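Local coordinates for protein Old Yellow Enzyme (Pichia, PDB 6AGZ) that probably catalyses the FMN-dependent asymmetric reduction of enone compounds, as an old yellow enzyme built on a TIM barrel, at residues A[43-48]-A[90-95]; A[73-78]-A[166-171]; A[95-100]-A[179-184]. All blocks are in the same frame, centred on the assembly; numbering follows the deposited sequence.

In the fold
Leaving barrel strand 29-31, the chain passes through 43-48, runs into helix 47-57 and strand 63-70, and reaches 73-78 in the loop beyond. Contact 1 closes at 90-95 on helix 87-102; the same helix goes on to open contact 3 at 95-100, the two sharing Lys95. Contact 2 closes at 166-171 on helix 158-179, and contact 3 at 179-184, where the chain turns into strand 183-187. Contact 2 therefore crosses both others, while 1 and 3 follow in series. Phe43 packs on Leu77 and Tyr78 between contacts 1 and 2; Trp93 meets Phe181, and Ala45 meets Ile96, between contacts 1 and 3. Together they tie outer helices to the loops of the barrel.

Contact 1 (A[43-48]-A[90-95])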
ATOM      1  N   PHE A  43     -20.067  -8.916 -33.841  1.00 20.85           N
ATOM      2  CA  PHE A  43     -20.001  -8.586 -32.415  1.00 18.89           C
ATOM      3  C   PHE A  43     -21.397  -8.412 -31.813  1.00 18.30           C
ATOM      4  O   PHE A  43     -21.615  -7.556 -30.956  1.00 17.60           O
ATOM      5  CB  PHE A  43     -19.138  -7.346 -32.161  1.00 19.43           C
ATOM      6  CG  PHE A  43     -17.866  -7.322 -32.957  1.00 19.46           C
ATOM      7  CD1 PHE A  43     -16.841  -8.214 -32.684  1.00 20.56           C
ATOM      8  CD2 PHE A  43     -17.694  -6.408 -33.983  1.00 20.39           C
ATOM      9  CE1 PHE A  43     -15.670  -8.195 -33.420  1.00 20.71           C
ATOM     10  CE2 PHE A  43     -16.527  -6.381 -34.721  1.00 21.35           C
ATOM     11  CZ  PHE A  43     -15.513  -7.276 -34.440  1.00 21.15           C
ATOM     12  N   VAL A  44     -22.343  -9.240 -32.255  1.00 17.27           N
ATOM     13  CA  VAL A  44     -23.716  -9.220 -31.764  1.00 17.85           C
ATOM     14  C   VAL A  44     -23.935 -10.440 -30.880  1.00 18.84           C
ATOM     15  O   VAL A  44     -23.508 -11.551 -31.220  1.00 19.96           O
ATOM     16  CB  VAL A  44     -24.728  -9.192 -32.926  1.00 17.59           C
ATOM     17  CG1 VAL A  44     -26.154  -9.116 -32.399  1.00 17.48           C
ATOM     18  CG2 VAL A  44     -24.436  -8.024 -33.859  1.00 16.81           C
ATOM     19  N   ALA A  45     -24.600 -10.233 -29.745  1.00 18.58           N
ATOM     20  CA  ALA A  45     -24.887 -11.331 -28.833  1.00 19.42           C
ATOM     21  C   ALA A  45     -25.841 -12.328 -29.481  1.00 20.51           C
ATOM     22  O   ALA A  45     -26.701 -11.966 -30.289  1.00 23.03           O
ATOM     23  CB  ALA A  45     -25.483 -10.802 -27.528  1.00 18.80           C
ATOM     24  N   THR A  46     -25.688 -13.596 -29.113  1.00 18.99           N
ATOM     25  CA  THR A  46     -26.387 -14.687 -29.771  1.00 18.95           C
ATOM     26  C   THR A  46     -27.371 -15.369 -28.827  1.00 17.50           C
ATOM     27  O   THR A  46     -27.330 -15.190 -27.606  1.00 16.77           O
ATOM     28  CB  THR A  46     -25.395 -15.723 -30.313  1.00 18.85           C
ATOM     29  OG1 THR A  46     -24.560 -16.193 -29.248  1.00 19.97           O
ATOM     30  CG2 THR A  46     -24.525 -15.106 -31.399  1.00 17.44           C
ATOM     31  N   ASP A  47     -28.267 -16.159 -29.427  1.00 15.89           N
ATOM     32  CA  ASP A  47     -29.205 -16.961 -28.646  1.00 15.72           C
ATOM     33  C   ASP A  47     -28.469 -17.918 -27.718  1.00 16.27           C
ATOM     34  O   ASP A  47     -28.931 -18.198 -26.602  1.00 17.95           O
ATOM     35  CB  ASP A  47     -30.135 -17.728 -29.588  1.00 16.55           C
ATOM     36  CG  ASP A  47     -29.376 -18.511 -30.648  1.00 18.32           C
ATOM     37  OD1 ASP A  47     -28.151 -18.307 -30.780  1.00 19.27           O
ATOM     38  OD2 ASP A  47     -30.006 -19.323 -31.357  1.00 19.75           O
ATOM     39  N   SER A  48     -27.319 -18.430 -28.164  1.00 14.52           N
ATOM     40  CA  SER A  48     -26.494 -19.279 -27.313  1.00 14.76           C
ATOM     41  C   SER A  48     -26.072 -18.539 -26.051  1.00 14.14           C
ATOM     42  O   SER A  48     -26.117 -19.092 -24.947  1.00 13.31           O
ATOM     43  CB  SER A  48     -25.268 -19.760 -28.087  1.00 15.91           C
ATOM     44  OG  SER A  48     -25.643 -20.475 -29.252  1.00 16.69           O
ATOM     45  N   VAL A  90     -27.125  -3.345 -28.810  1.00 19.00           N
ATOM     46  CA  VAL A  90     -27.832  -2.910 -27.609  1.00 20.66           C
ATOM     47  C   VAL A  90     -29.158  -3.649 -27.466  1.00 23.28           C
ATOM     48  O   VAL A  90     -29.589  -3.966 -26.351  1.00 23.78           O
ATOM     49  CB  VAL A  90     -28.025  -1.382 -27.630  1.00 19.62           C
ATOM     50  CG1 VAL A  90     -28.875  -0.930 -26.454  1.00 18.89           C
ATOM     51  CG2 VAL A  90     -26.676  -0.681 -27.609  1.00 20.06           C
ATOM     52  N   GLU A  91     -29.827  -3.937 -28.587  1.00 25.21           N
ATOM     53  CA  GLU A  91     -31.053  -4.727 -28.534  1.00 26.57           C
ATOM     54  C   GLU A  91     -30.778  -6.122 -27.987  1.00 25.06           C
ATOM     55  O   GLU A  91     -31.463  -6.592 -27.068  1.00 24.82           O
ATOM     56  CB  GLU A  91     -31.687  -4.816 -29.925  1.00 30.03           C
ATOM     57  CG  GLU A  91     -32.085  -3.486 -30.536  1.00 34.11           C
ATOM     58  CD  GLU A  91     -32.396  -3.601 -32.018  1.00 37.97           C
ATOM     59  OE1 GLU A  91     -33.303  -4.379 -32.379  1.00 39.62           O
ATOM     60  OE2 GLU A  91     -31.725  -2.920 -32.823  1.00 39.38           O
ATOM     61  N   ALA A  92     -29.769  -6.800 -28.544  1.00 23.63           N
ATOM     62  CA  ALA A  92     -29.443  -8.152 -28.101  1.00 22.79           C
ATOM     63  C   ALA A  92     -29.095  -8.180 -26.616  1.00 21.36           C
ATOM     64  O   ALA A  92     -29.657  -8.974 -25.846  1.00 20.35           O
ATOM     65  CB  ALA A  92     -28.290  -8.711 -28.936  1.00 22.37           C
ATOM     66  N   TRP A  93     -28.171  -7.311 -26.193  1.00 21.24           N
ATOM     67  CA  TRP A  93     -27.810  -7.266 -24.779  1.00 20.61           C
ATOM     68  C   TRP A  93     -29.018  -6.934 -23.913  1.00 20.41           C
ATOM     69  O   TRP A  93     -29.155  -7.458 -22.801  1.00 19.77           O
ATOM     70  CB  TRP A  93     -26.687  -6.255 -24.545  1.00 20.42           C
ATOM     71  CG  TRP A  93     -25.320  -6.806 -24.811  1.00 19.59           C
ATOM     72  CD1 TRP A  93     -24.419  -6.352 -25.729  1.00 18.58           C
ATOM     73  CD2 TRP A  93     -24.701  -7.922 -24.158  1.00 17.86           C
ATOM     74  NE1 TRP A  93     -23.274  -7.112 -25.683  1.00 17.66           N
ATOM     75  CE2 TRP A  93     -23.423  -8.082 -24.728  1.00 17.38           C
ATOM     76  CE3 TRP A  93     -25.102  -8.799 -23.143  1.00 18.00           C
ATOM     77  CZ2 TRP A  93     -22.542  -9.083 -24.319  1.00 17.13           C
ATOM     78  CZ3 TRP A  93     -24.227  -9.792 -22.740  1.00 17.30           C
ATOM     79  CH2 TRP A  93     -22.962  -9.925 -23.325  1.00 17.63           C
ATOM     80  N   LYS A  94     -29.907  -6.070 -24.407  1.00 20.84           N
ATOM     81  CA  LYS A  94     -31.124  -5.752 -23.667  1.00 21.18           C
ATOM     82  C   LYS A  94     -31.974  -6.998 -23.449  1.00 20.71           C
ATOM     83  O   LYS A  94     -32.525  -7.200 -22.361  1.00 19.43           O
ATOM     84  CB  LYS A  94     -31.925  -4.680 -24.405  1.00 23.13           C
ATOM     85  CG  LYS A  94     -33.174  -4.215 -23.668  1.00 24.50           C
ATOM     86  CD  LYS A  94     -33.952  -3.198 -24.489  1.00 27.29           C
ATOM     87  CE  LYS A  94     -35.022  -2.504 -23.657  1.00 28.89           C
ATOM     88  NZ  LYS A  94     -36.070  -3.443 -23.173  1.00 30.02           N
ATOM     89  N   LYS A  95     -32.087  -7.847 -24.473  1.00 20.82           N
ATOM     90  CA  LYS A  95     -32.853  -9.079 -24.313  1.00 21.74           C
ATOM     91  C   LYS A  95     -32.186 -10.020 -23.317  1.00 20.14           C
ATOM     92  O   LYS A  95     -32.869 -10.657 -22.500  1.00 20.53           O
ATOM     93  CB  LYS A  95     -33.041  -9.756 -25.670  1.00 24.40           C
ATOM     94  CG  LYS A  95     -33.904  -8.944 -26.624  1.00 26.57           C
ATOM     95  CD  LYS A  95     -33.947  -9.549 -28.014  1.00 28.19           C
ATOM     96  CE  LYS A  95     -34.941  -8.807 -28.892  1.00 29.32           C
ATOM     97  NZ  LYS A  95     -35.186  -9.514 -30.177  1.00 29.14           N
TER
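Ala45 and Ala92 meet methyl to methyl, CB to CB at 3.8 Å, and their CB atoms point at each other across the contact. Such small side chains let the backbones come close, with Ala45 CA only 5.6 Å from Ala92 CA. The Ala92 methyl also lies near the Ala45 carbonyl, CB to O at 3.9 Å, so it rests against the main chain as well as against a side chain.

Val44 adds one branch to this small apolar patch. Its CG1 is anti to the backbone N (chi1 -178°) and reaches Ala92 CB at 4.1 Å, flanking the methyl that Ala45 meets more directly. The Ala45 methyl also serves the tryptophan: Ala45 CB sits over one face of the Trp93 indole, 4.4 Å from CE2. With CG beside the backbone N and opposite the carbonyl carbon (chi1 -83°), the indole comes round to present a face to Ala45. A broad aromatic suits the place, because it fills the width between loop and barrel wall; the indole also touches Thr66 and Thr69 of strand 63-70, and its NE1 makes a weak hydrogen bond to Met83 O.

Past the contact the chain enters a helix. Thr46 occupies the N-cap of helix 47-57, OG1 bonded to Arg38 O and weakly to Met49 N, while Ala45 pairs through its backbone with Leu404 near the C terminus.

No hydrogen bond joins the two segments, and all four touching residues are buried. This is apolar packing between successive beta-alpha units in the outer layer of a TIM barrel: the loop leading into outer helix 47-57 packs on the next outer helix, 87-102, with the Trp93 side chain about 10 Å from the bound FMN.

Contact 2 (A[73-78]-A[166-171]); sequences PQFGLY and KDYVNA
The Tyr168 ring carries Phe75 on one face: Phe75 CE2 stands 3.5 Å above the ring plane of Tyr168, over its centre. The pair is edge-to-face, though far from perpendicular, with planes at 53° and ring centroids 4.7 Å apart. Phe75 CZ lies over the same face, 3.5 Å from Tyr168 CD1. Around the Phe75 ring itself the approach is oblique, and its CE1 meets Asp167 CB at 3.5 Å.

Phe75 thus pushes its leading rim into the angle between two successive residues of the helix. Its CA-CB bond already points toward the helix, and CG opposite the carbonyl carbon (chi1 -79°) carries the ring on to Asp167 and Tyr168. A phenylalanine suits the position, being long enough to reach the helix from the loop and free of polar atoms at the tip. Asp167 contributes its methylene here, while OD1 turns to a hydrogen bond with Gln163 NE2 one helical turn earlier. A leucine in place of Tyr168 would probably leave the Phe75 rim without the flat face it rests on, held on the helix side mainly by Asp167 CB and freer to tilt.

Behind Phe75 the loop turns sharply: the peptide between Gly76 and Leu77 is cis, and a CB on Gly76 would clash with Leu77 CD2, so glycine fits. Phe75 and Tyr168 both touch Asn113, just past strand 106-112, and Tyr168 reaches Leu111 of that strand and Val223 of helix 218-231. The arrangement belongs to a TIM barrel, where a loop following strand 63-70 folds across to helix 158-179 of the outer layer.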
ATOM      1  N   PRO A  73     -15.933   0.307 -31.556  1.00 18.87           N
ATOM      2  CA  PRO A  73     -14.993  -0.412 -32.435  1.00 18.84           C
ATOM      3  C   PRO A  73     -13.530  -0.166 -32.101  1.00 18.84           C
ATOM      4  O   PRO A  73     -12.723  -1.102 -32.163  1.00 18.16           O
ATOM      5  CB  PRO A  73     -15.358   0.116 -33.827  1.00 18.36           C
ATOM      6  CG  PRO A  73     -16.808   0.417 -33.727  1.00 17.47           C
ATOM      7  CD  PRO A  73     -17.026   0.933 -32.325  1.00 17.65           C
ATOM      8  N   GLN A  74     -13.165   1.066 -31.738  1.00 18.08           N
ATOM      9  CA  GLN A  74     -11.783   1.354 -31.373  1.00 17.07           C
ATOM     10  C   GLN A  74     -11.376   0.670 -30.073  1.00 15.61           C
ATOM     11  O   GLN A  74     -10.178   0.474 -29.838  1.00 14.53           O
ATOM     12  CB  GLN A  74     -11.576   2.869 -31.266  1.00 18.38           C
ATOM     13  CG  GLN A  74     -10.128   3.304 -31.078  1.00 18.14           C
ATOM     14  CD  GLN A  74      -9.245   2.931 -32.254  1.00 17.83           C
ATOM     15  OE1 GLN A  74      -9.369   3.495 -33.341  1.00 17.49           O
ATOM     16  NE2 GLN A  74      -8.348   1.975 -32.041  1.00 16.30           N
ATOM     17  N   PHE A  75     -12.341   0.286 -29.234  1.00 16.63           N
ATOM     18  CA  PHE A  75     -12.027  -0.421 -27.997  1.00 16.52           C
ATOM     19  C   PHE A  75     -11.568  -1.854 -28.236  1.00 16.39           C
ATOM     20  O   PHE A  75     -11.019  -2.469 -27.315  1.00 16.09           O
ATOM     21  CB  PHE A  75     -13.239  -0.428 -27.059  1.00 16.59           C
ATOM     22  CG  PHE A  75     -13.442   0.860 -26.302  1.00 14.69           C
ATOM     23  CD1 PHE A  75     -13.039   2.075 -26.833  1.00 14.04           C
ATOM     24  CD2 PHE A  75     -14.037   0.848 -25.050  1.00 14.68           C
ATOM     25  CE1 PHE A  75     -13.230   3.252 -26.131  1.00 14.28           C
ATOM     26  CE2 PHE A  75     -14.228   2.020 -24.343  1.00 13.22           C
ATOM     27  CZ  PHE A  75     -13.825   3.223 -24.883  1.00 13.41           C
ATOM     28  N   GLY A  76     -11.771  -2.397 -29.433  1.00 16.44           N
ATOM     29  CA  GLY A  76     -11.391  -3.767 -29.727  1.00 15.94           C
ATOM     30  C   GLY A  76     -10.042  -3.888 -30.412  1.00 17.56           C
ATOM     31  O   GLY A  76      -9.178  -3.027 -30.237  1.00 18.12           O
ATOM     32  N   LEU A  77      -9.851  -4.951 -31.191  1.00 16.44           N
ATOM     33  CA  LEU A  77     -10.884  -5.958 -31.425  1.00 16.51           C
ATOM     34  C   LEU A  77     -10.343  -7.383 -31.336  1.00 16.08           C
ATOM     35  O   LEU A  77      -9.169  -7.634 -31.609  1.00 15.67           O
ATOM     36  CB  LEU A  77     -11.524  -5.760 -32.804  1.00 18.41           C
ATOM     37  CG  LEU A  77     -12.405  -4.541 -33.087  1.00 19.74           C
ATOM     38  CD1 LEU A  77     -12.597  -4.377 -34.585  1.00 19.77           C
ATOM     39  CD2 LEU A  77     -13.746  -4.687 -32.390  1.00 19.50           C
ATOM     40  N   TYR A  78     -11.216  -8.308 -30.947  1.00 16.11           N
ATOM     41  CA  TYR A  78     -11.003  -9.737 -31.113  1.00 16.42           C
ATOM     42  C   TYR A  78     -12.174 -10.302 -31.903  1.00 17.05           C
ATOM     43  O   TYR A  78     -13.308  -9.827 -31.777  1.00 18.38           O
ATOM     44  CB  TYR A  78     -10.886 -10.467 -29.766  1.00 16.38           C
ATOM     45  CG  TYR A  78      -9.651 -10.123 -28.964  1.00 14.40           C
ATOM     46  CD1 TYR A  78      -8.419  -9.949 -29.582  1.00 14.40           C
ATOM     47  CD2 TYR A  78      -9.718  -9.978 -27.584  1.00 12.40           C
ATOM     48  CE1 TYR A  78      -7.289  -9.637 -28.847  1.00 14.73           C
ATOM     49  CE2 TYR A  78      -8.595  -9.666 -26.842  1.00 13.45           C
ATOM     50  CZ  TYR A  78      -7.384  -9.497 -27.478  1.00 14.36           C
ATOM     51  OH  TYR A  78      -6.265  -9.186 -26.741  1.00 14.69           O
ATOM     52  N   LYS A 166     -15.220   9.842 -24.043  1.00 17.53           N
ATOM     53  CA  LYS A 166     -16.578   9.967 -24.566  1.00 19.11           C
ATOM     54  C   LYS A 166     -17.163   8.606 -24.930  1.00 18.27           C
ATOM     55  O   LYS A 166     -18.353   8.351 -24.705  1.00 17.79           O
ATOM     56  CB  LYS A 166     -16.588  10.901 -25.775  1.00 21.02           C
ATOM     57  CG  LYS A 166     -16.108  12.311 -25.468  1.00 22.41           C
ATOM     58  CD  LYS A 166     -16.182  13.208 -26.693  1.00 24.75           C
ATOM     59  CE  LYS A 166     -15.624  14.591 -26.394  1.00 25.71           C
ATOM     60  NZ  LYS A 166     -15.416  15.390 -27.636  1.00 26.70           N
ATOM     61  N   ASP A 167     -16.338   7.713 -25.484  1.00 17.29           N
ATOM     62  CA  ASP A 167     -16.815   6.379 -25.835  1.00 17.54           C
ATOM     63  C   ASP A 167     -17.190   5.582 -24.593  1.00 16.26           C
ATOM     64  O   ASP A 167     -18.184   4.846 -24.600  1.00 14.69           O
ATOM     65  CB  ASP A 167     -15.755   5.633 -26.646  1.00 17.36           C
ATOM     66  CG  ASP A 167     -15.570   6.205 -28.037  1.00 21.01           C
ATOM     67  OD1 ASP A 167     -16.428   6.999 -28.476  1.00 21.32           O
ATOM     68  OD2 ASP A 167     -14.566   5.856 -28.693  1.00 20.66           O
ATOM     69  N   TYR A 168     -16.401   5.704 -23.521  1.00 15.18           N
ATOM     70  CA  TYR A 168     -16.774   5.066 -22.262  1.00 15.50           C
ATOM     71  C   TYR A 168     -18.120   5.578 -21.766  1.00 15.64           C
ATOM     72  O   TYR A 168     -18.960   4.794 -21.305  1.00 15.23           O
ATOM     73  CB  TYR A 168     -15.696   5.299 -21.205  1.00 14.00           C
ATOM     74  CG  TYR A 168     -14.623   4.236 -21.149  1.00 13.99           C
ATOM     75  CD1 TYR A 168     -13.346   4.483 -21.636  1.00 14.16           C
ATOM     76  CD2 TYR A 168     -14.884   2.986 -20.601  1.00 14.61           C
ATOM     77  CE1 TYR A 168     -12.359   3.516 -21.580  1.00 15.31           C
ATOM     78  CE2 TYR A 168     -13.904   2.010 -20.542  1.00 14.28           C
ATOM     79  CZ  TYR A 168     -12.643   2.282 -21.033  1.00 13.86           C
ATOM     80  OH  TYR A 168     -11.664   1.317 -20.977  1.00 13.34           O
ATOM     81  N   VAL A 169     -18.344   6.892 -21.852  1.00 17.05           N
ATOM     82  CA  VAL A 169     -19.618   7.455 -21.406  1.00 15.73           C
ATOM     83  C   VAL A 169     -20.768   6.898 -22.238  1.00 14.91           C
ATOM     84  O   VAL A 169     -21.806   6.484 -21.701  1.00 15.63           O
ATOM     85  CB  VAL A 169     -19.576   8.992 -21.459  1.00 16.34           C
ATOM     86  CG1 VAL A 169     -20.943   9.572 -21.127  1.00 17.98           C
ATOM     87  CG2 VAL A 169     -18.523   9.521 -20.504  1.00 15.97           C
ATOM     88  N   ASN A 170     -20.599   6.874 -23.562  1.00 15.49           N
ATOM     89  CA  ASN A 170     -21.661   6.389 -24.440  1.00 17.75           C
ATOM     90  C   ASN A 170     -21.966   4.917 -24.187  1.00 18.30           C
ATOM     91  O   ASN A 170     -23.137   4.516 -24.139  1.00 19.73           O
ATOM     92  CB  ASN A 170     -21.276   6.619 -25.900  1.00 18.75           C
ATOM     93  CG  ASN A 170     -22.267   6.005 -26.870  1.00 20.74           C
ATOM     94  OD1 ASN A 170     -23.402   6.465 -26.990  1.00 21.62           O
ATOM     95  ND2 ASN A 170     -21.839   4.962 -27.573  1.00 19.08           N
ATOM     96  N   ALA A 171     -20.926   4.096 -24.020  1.00 16.56           N
ATOM     97  CA  ALA A 171     -21.145   2.676 -23.758  1.00 16.16           C
ATOM     98  C   ALA A 171     -21.817   2.459 -22.409  1.00 15.67           C
ATOM     99  O   ALA A 171     -22.689   1.591 -22.274  1.00 15.97           O
ATOM    100  CB  ALA A 171     -19.821   1.918 -23.826  1.00 14.49           C
TER

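Contact 3 (A[95-100]-A[179-184]); sequences KIVEEV and AGFDMV
This is an apolar contact centred on a CH-pi interaction, made where helix 87-102 lies against the turn between helix 158-179 and barrel strand 183-187. Val97 carries it. Its CG2 sits squarely over one face of the Phe181 ring, 3.4 Å from the centroid and 10° off the normal, so the methyl touches all six ring carbons almost evenly. The other branch, CG1, is anti to the backbone N (chi1 175°) and leans on the main chain, 3.5 Å from Gly180 O, while Val97 CB lies 3.4 Å from Ala179 O. A beta-branched residue suits this place because one methyl can serve the ring and the other the carbonyls.

In the TIM barrel helix 87-102 covers the outside of the strands, and the turn at 179-182 brings the chain from helix 158-179 into the wall. Gly180 is the first residue to leave the helix, with a positive phi of 88°; a CB there would be pressed against the Ala179 carbonyl oxygen, which explains the bare backbone.

Phe181, buried, touches Thr66 on strand 63-70 and Met109 on strand 106-112, so its ring lies between helix and barrel wall. Just beyond, Asp182 OD2 accepts bonds from His101 NE2 and Ile107 N, linking the turn to His101 of helix 87-102 and Ile107 of strand 106-112.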
ATOM      1  N   LYS A  95     -32.087  -7.847 -24.473  1.00 20.82           N
ATOM      2  CA  LYS A  95     -32.853  -9.079 -24.313  1.00 21.74           C
ATOM      3  C   LYS A  95     -32.186 -10.020 -23.317  1.00 20.14           C
ATOM      4  O   LYS A  95     -32.869 -10.657 -22.500  1.00 20.53           O
ATOM      5  CB  LYS A  95     -33.041  -9.756 -25.670  1.00 24.40           C
ATOM      6  CG  LYS A  95     -33.904  -8.944 -26.624  1.00 26.57           C
ATOM      7  CD  LYS A  95     -33.947  -9.549 -28.014  1.00 28.19           C
ATOM      8  CE  LYS A  95     -34.941  -8.807 -28.892  1.00 29.32           C
ATOM      9  NZ  LYS A  95     -35.186  -9.514 -30.177  1.00 29.14           N
ATOM     10  N   ILE A  96     -30.851 -10.111 -23.354  1.00 18.64           N
ATOM     11  CA  ILE A  96     -30.149 -10.928 -22.365  1.00 17.95           C
ATOM     12  C   ILE A  96     -30.429 -10.421 -20.953  1.00 16.54           C
ATOM     13  O   ILE A  96     -30.700 -11.208 -20.036  1.00 16.12           O
ATOM     14  CB  ILE A  96     -28.638 -10.966 -22.666  1.00 18.21           C
ATOM     15  CG1 ILE A  96     -28.369 -11.722 -23.967  1.00 17.19           C
ATOM     16  CG2 ILE A  96     -27.879 -11.609 -21.512  1.00 17.60           C
ATOM     17  CD1 ILE A  96     -26.897 -11.915 -24.267  1.00 15.77           C
ATOM     18  N   VAL A  97     -30.383  -9.100 -20.761  1.00 15.90           N
ATOM     19  CA  VAL A  97     -30.645  -8.521 -19.446  1.00 15.67           C
ATOM     20  C   VAL A  97     -32.067  -8.827 -18.999  1.00 16.89           C
ATOM     21  O   VAL A  97     -32.306  -9.194 -17.841  1.00 17.50           O
ATOM     22  CB  VAL A  97     -30.382  -7.004 -19.467  1.00 14.56           C
ATOM     23  CG1 VAL A  97     -30.775  -6.379 -18.141  1.00 15.34           C
ATOM     24  CG2 VAL A  97     -28.931  -6.728 -19.766  1.00 11.97           C
ATOM     25  N   GLU A  98     -33.034  -8.677 -19.907  1.00 17.39           N
ATOM     26  CA  GLU A  98     -34.426  -8.932 -19.552  1.00 20.75           C
ATOM     27  C   GLU A  98     -34.633 -10.382 -19.139  1.00 20.66           C
ATOM     28  O   GLU A  98     -35.398 -10.668 -18.209  1.00 20.06           O
ATOM     29  CB  GLU A  98     -35.341  -8.566 -20.719  1.00 22.34           C
ATOM     30  CG  GLU A  98     -35.419  -7.072 -20.988  1.00 24.99           C
ATOM     31  CD  GLU A  98     -36.224  -6.743 -22.227  1.00 27.91           C
ATOM     32  OE1 GLU A  98     -36.576  -7.679 -22.976  1.00 29.24           O
ATOM     33  OE2 GLU A  98     -36.506  -5.548 -22.453  1.00 28.86           O
ATOM     34  N   GLU A  99     -33.953 -11.317 -19.810  1.00 20.49           N
ATOM     35  CA  GLU A  99     -34.070 -12.714 -19.405  1.00 20.65           C
ATOM     36  C   GLU A  99     -33.403 -12.960 -18.056  1.00 21.07           C
ATOM     37  O   GLU A  99     -33.947 -13.687 -17.216  1.00 22.12           O
ATOM     38  CB  GLU A  99     -33.477 -13.629 -20.474  1.00 21.46           C
ATOM     39  CG  GLU A  99     -33.341 -15.086 -20.045  1.00 22.80           C
ATOM     40  CD  GLU A  99     -34.674 -15.805 -19.913  1.00 25.43           C
ATOM     41  OE1 GLU A  99     -35.722 -15.211 -20.246  1.00 26.79           O
ATOM     42  OE2 GLU A  99     -34.673 -16.975 -19.474  1.00 26.44           O
ATOM     43  N   VAL A 100     -32.228 -12.366 -17.829  1.00 18.58           N
ATOM     44  CA  VAL A 100     -31.543 -12.536 -16.549  1.00 18.33           C
ATOM     45  C   VAL A 100     -32.408 -12.020 -15.404  1.00 19.28           C
ATOM     46  O   VAL A 100     -32.503 -12.650 -14.344  1.00 18.75           O
ATOM     47  CB  VAL A 100     -30.167 -11.843 -16.581  1.00 17.52           C
ATOM     48  CG1 VAL A 100     -29.599 -11.711 -15.175  1.00 16.95           C
ATOM     49  CG2 VAL A 100     -29.205 -12.617 -17.471  1.00 15.38           C
ATOM     50  N   ALA A 179     -29.962  -0.859 -22.292  1.00 17.50           N
ATOM     51  CA  ALA A 179     -30.021  -2.303 -22.095  1.00 18.63           C
ATOM     52  C   ALA A 179     -30.542  -2.692 -20.717  1.00 18.99           C
ATOM     53  O   ALA A 179     -31.059  -3.803 -20.558  1.00 18.61           O
ATOM     54  CB  ALA A 179     -28.641  -2.923 -22.318  1.00 18.86           C
ATOM     55  N   GLY A 180     -30.425  -1.812 -19.727  1.00 20.01           N
ATOM     56  CA  GLY A 180     -30.973  -2.082 -18.413  1.00 19.81           C
ATOM     57  C   GLY A 180     -30.069  -2.823 -17.454  1.00 19.49           C
ATOM     58  O   GLY A 180     -30.568  -3.358 -16.456  1.00 19.01           O
ATOM     59  N   PHE A 181     -28.767  -2.890 -17.724  1.00 17.97           N
ATOM     60  CA  PHE A 181     -27.844  -3.525 -16.791  1.00 18.09           C
ATOM     61  C   PHE A 181     -27.901  -2.839 -15.429  1.00 18.62           C
ATOM     62  O   PHE A 181     -28.190  -1.644 -15.320  1.00 17.20           O
ATOM     63  CB  PHE A 181     -26.411  -3.477 -17.329  1.00 17.99           C
ATOM     64  CG  PHE A 181     -26.151  -4.420 -18.469  1.00 17.21           C
ATOM     65  CD1 PHE A 181     -25.773  -5.732 -18.228  1.00 17.51           C
ATOM     66  CD2 PHE A 181     -26.264  -3.993 -19.782  1.00 15.92           C
ATOM     67  CE1 PHE A 181     -25.524  -6.601 -19.273  1.00 16.74           C
ATOM     68  CE2 PHE A 181     -26.016  -4.858 -20.833  1.00 15.94           C
ATOM     69  CZ  PHE A 181     -25.645  -6.164 -20.578  1.00 16.02           C
ATOM     70  N   ASP A 182     -27.615  -3.610 -14.378  1.00 17.92           N
ATOM     71  CA  ASP A 182     -27.643  -3.052 -13.031  1.00 19.48           C
ATOM     72  C   ASP A 182     -26.392  -2.233 -12.740  1.00 18.45           C
ATOM     73  O   ASP A 182     -26.465  -1.211 -12.047  1.00 19.77           O
ATOM     74  CB  ASP A 182     -27.806  -4.169 -11.999  1.00 19.23           C
ATOM     75  CG  ASP A 182     -29.098  -4.942 -12.177  1.00 19.61           C
ATOM     76  OD1 ASP A 182     -30.162  -4.428 -11.769  1.00 20.01           O
ATOM     77  OD2 ASP A 182     -29.054  -6.063 -12.726  1.00 18.75           O
ATOM     78  N   MET A 183     -25.242  -2.660 -13.255  1.00 17.52           N
ATOM     79  CA  MET A 183     -24.007  -1.905 -13.119  1.00 18.03           C
ATOM     80  C   MET A 183     -23.256  -1.934 -14.439  1.00 16.80           C
ATOM     81  O   MET A 183     -23.589  -2.686 -15.360  1.00 16.49           O
ATOM     82  CB  MET A 183     -23.099  -2.457 -12.010  1.00 19.11           C
ATOM     83  CG  MET A 183     -23.706  -2.461 -10.626  1.00 21.08           C
ATOM     84  SD  MET A 183     -24.432  -4.057 -10.224  1.00 21.91           S
ATOM     85  CE  MET A 183     -24.858  -3.803  -8.502  1.00 23.05           C
ATOM     86  N   VAL A 184     -22.228  -1.098 -14.516  1.00 16.25           N
ATOM     87  CA  VAL A 184     -21.254  -1.135 -15.596  1.00 17.62           C
ATOM     88  C   VAL A 184     -19.873  -1.160 -14.954  1.00 18.36           C
ATOM     89  O   VAL A 184     -19.571  -0.337 -14.082  1.00 19.41           O
ATOM     90  CB  VAL A 184     -21.429   0.050 -16.571  1.00 18.98           C
ATOM     91  CG1 VAL A 184     -21.073   1.394 -15.928  1.00 18.62           C
ATOM     92  CG2 VAL A 184     -20.635  -0.182 -17.835  1.00 19.63           C
TER